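Local coordinates for ABC transporter periplasmic peptide-binding protein (Pseudoalteromonas, PDB 4QFP) that probably binds dipeptides in the periplasm and delivers them to an ABC transporter for uptake, at residues A325-N330 / Y385-R390. Numbering follows the deposited sequence.
Sequences AVYYGN and YNPNAR. With THR (threonine), chain D.
Pro387 lays its CD over one face of the Tyr327 ring, 3.9 Å from the centroid, in a CH-pi contact between side chains that cross at about a right angle. Val326 and Tyr327, the latter opening the type I' beta turn (Tyr327 to Asn330) after helix 319-325, thus pack on the loop leading into helix 389-401 of this family 5 solute-binding protein. Proline suits the place: its rigid ring offers CD to the tyrosine and CG to Val326, a compact branched apolar group whose CG1 lies 3.6 Å away. The valine's chi1 of 178° swings CG1 away from its backbone N and sets that methyl 3.8 Å from Asn388 O. Beyond this contact, Tyr327 OH donates to Tyr385 O at 2.7 Å, the acceptor lying at the ring's edge and the donor tilted 26° from the carbonyl plane. A phenylalanine at Tyr327 would keep the ring under Pro387 CD but would probably leave Tyr385 O without this hydroxyl partner and the loop less firmly fixed. Asparagine's short carboxamide can accept from nearby backbone: Asn388 N donates to Asn386 OD1 at 3.0 Å in an Asx turn, while Asn388 is the N-cap, its OD1 accepting from Lys391 N. The backbone held by Tyr327 carries a ligand-binding residue, for Tyr385 reaches to the bound threonine, which Arg383 also grips; there Tyr385 OH donates to the threonine O over a very short 2.5 Å.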
loop_
_atom_site.group_PDB
_atom_site.type_symbol
_atom_site.label_atom_id
_atom_site.label_comp_id
_atom_site.label_asym_id
_atom_site.label_seq_id
_atom_site.Cartn_x
_atom_site.Cartn_y
_atom_site.Cartn_z
ATOM N N ALA A 325 2.637 10.898 -22.455
ATOM C CA ALA A 325 4.069 10.584 -22.442
ATOM C C ALA A 325 4.477 9.638 -21.318
ATOM O O ALA A 325 5.491 8.953 -21.421
ATOM C CB ALA A 325 4.898 11.856 -22.391
ATOM N N VAL A 326 3.696 9.611 -20.241
ATOM C CA VAL A 326 3.998 8.746 -19.104
ATOM C C VAL A 326 3.072 7.540 -19.083
ATOM O O VAL A 326 3.528 6.394 -19.109
ATOM C CB VAL A 326 3.872 9.496 -17.764
ATOM C CG1 VAL A 326 4.135 8.556 -16.601
ATOM C CG2 VAL A 326 4.836 10.663 -17.727
ATOM N N TYR A 327 1.769 7.796 -19.053
ATOM C CA TYR A 327 0.794 6.716 -18.978
ATOM C C TYR A 327 0.514 6.085 -20.333
ATOM O O TYR A 327 -0.074 5.024 -20.397
ATOM C CB TYR A 327 -0.503 7.193 -18.328
ATOM C CG TYR A 327 -0.314 7.631 -16.889
ATOM C CD1 TYR A 327 0.120 8.921 -16.589
ATOM C CD2 TYR A 327 -0.546 6.756 -15.830
ATOM C CE1 TYR A 327 0.307 9.334 -15.271
ATOM C CE2 TYR A 327 -0.355 7.165 -14.505
ATOM C CZ TYR A 327 0.070 8.458 -14.241
ATOM O OH TYR A 327 0.255 8.883 -12.935
ATOM N N TYR A 328 0.955 6.731 -21.411
ATOM C CA TYR A 328 0.754 6.191 -22.754
ATOM C C TYR A 328 -0.715 5.906 -23.019
ATOM O O TYR A 328 -1.061 4.865 -23.572
ATOM C CB TYR A 328 1.592 4.919 -22.966
ATOM C CG TYR A 328 3.049 5.199 -23.287
ATOM C CD1 TYR A 328 3.466 5.406 -24.595
ATOM C CD2 TYR A 328 4.002 5.271 -22.280
ATOM C CE1 TYR A 328 4.791 5.672 -24.893
ATOM C CE2 TYR A 328 5.328 5.540 -22.566
ATOM C CZ TYR A 328 5.719 5.737 -23.874
ATOM O OH TYR A 328 7.042 6.002 -24.165
ATOM N N GLY A 329 -1.582 6.828 -22.606
ATOM C CA GLY A 329 -3.006 6.699 -22.865
ATOM C C GLY A 329 -3.718 5.671 -22.003
ATOM O O GLY A 329 -4.933 5.539 -22.082
ATOM N N ASN A 330 -2.968 4.944 -21.181
ATOM C CA ASN A 330 -3.534 3.899 -20.329
ATOM C C ASN A 330 -4.014 4.452 -18.994
ATOM O O ASN A 330 -4.677 3.752 -18.231
ATOM C CB ASN A 330 -2.496 2.804 -20.037
ATOM C CG ASN A 330 -2.192 1.929 -21.245
ATOM O OD1 ASN A 330 -3.090 1.522 -21.983
ATOM N ND2 ASN A 330 -0.914 1.631 -21.443
ATOM N N TYR A 385 0.219 3.494 -9.910
ATOM C CA TYR A 385 -0.297 4.850 -10.006
ATOM C C TYR A 385 0.649 5.821 -10.728
ATOM O O TYR A 385 0.304 6.977 -10.960
ATOM C CB TYR A 385 -0.603 5.358 -8.595
ATOM C CG TYR A 385 0.538 5.175 -7.615
ATOM C CD1 TYR A 385 1.669 5.992 -7.672
ATOM C CD2 TYR A 385 0.486 4.196 -6.627
ATOM C CE1 TYR A 385 2.720 5.834 -6.771
ATOM C CE2 TYR A 385 1.530 4.031 -5.718
ATOM C CZ TYR A 385 2.647 4.847 -5.800
ATOM O OH TYR A 385 3.688 4.690 -4.907
ATOM N N ASN A 386 1.847 5.349 -11.066
ATOM C CA ASN A 386 2.821 6.158 -11.788
ATOM C C ASN A 386 3.892 5.265 -12.388
ATOM O O ASN A 386 4.799 4.818 -11.686
ATOM C CB ASN A 386 3.475 7.180 -10.865
ATOM C CG ASN A 386 4.341 8.168 -11.614
ATOM O OD1 ASN A 386 4.794 7.898 -12.732
ATOM N ND2 ASN A 386 4.572 9.330 -11.007
ATOM N N PRO A 387 3.775 4.984 -13.693
ATOM C CA PRO A 387 4.666 4.041 -14.375
ATOM C C PRO A 387 6.083 4.577 -14.538
ATOM O O PRO A 387 7.014 3.791 -14.742
ATOM C CB PRO A 387 4.002 3.857 -15.745
ATOM C CG PRO A 387 3.221 5.122 -15.955
ATOM C CD PRO A 387 2.728 5.519 -14.586
ATOM N N ASN A 388 6.254 5.890 -14.421
ATOM C CA ASN A 388 7.554 6.502 -14.682
ATOM C C ASN A 388 7.646 7.891 -14.074
ATOM O O ASN A 388 7.485 8.886 -14.775
ATOM C CB ASN A 388 7.776 6.599 -16.193
ATOM C CG ASN A 388 9.228 6.816 -16.565
ATOM O OD1 ASN A 388 10.023 7.325 -15.775
ATOM N ND2 ASN A 388 9.579 6.436 -17.784
ATOM N N ALA A 389 7.901 7.962 -12.775
ATOM C CA ALA A 389 8.028 9.255 -12.110
ATOM C C ALA A 389 9.219 10.044 -12.647
ATOM O O ALA A 389 9.197 11.277 -12.670
ATOM C CB ALA A 389 8.137 9.076 -10.604
ATOM N N ARG A 390 10.259 9.338 -13.073
ATOM C CA ARG A 390 11.434 9.978 -13.658
ATOM C C ARG A 390 10.995 10.859 -14.819
ATOM O O ARG A 390 11.282 12.064 -14.849
ATOM C CB ARG A 390 12.400 8.901 -14.176
ATOM C CG ARG A 390 13.837 9.329 -14.456
ATOM C CD ARG A 390 14.034 10.822 -14.503
ATOM N NE ARG A 390 14.975 11.226 -13.471
ATOM C CZ ARG A 390 16.119 11.862 -13.691
ATOM N NH1 ARG A 390 16.470 12.201 -14.921
ATOM N NH2 ARG A 390 16.906 12.167 -12.669
HETATM N N THR D . 2.160 1.896 -1.016
HETATM C CA THR D . 2.806 2.720 -2.029
HETATM C C THR D . 3.325 1.833 -3.161
HETATM O O THR D . 3.725 2.301 -4.241
HETATM C CB THR D . 3.981 3.513 -1.432
HETATM O OG1 THR D . 4.845 2.612 -0.733
HETATM C CG2 THR D . 3.472 4.575 -0.456
HETATM O OXT THR D . 3.368 0.609 -3.001
#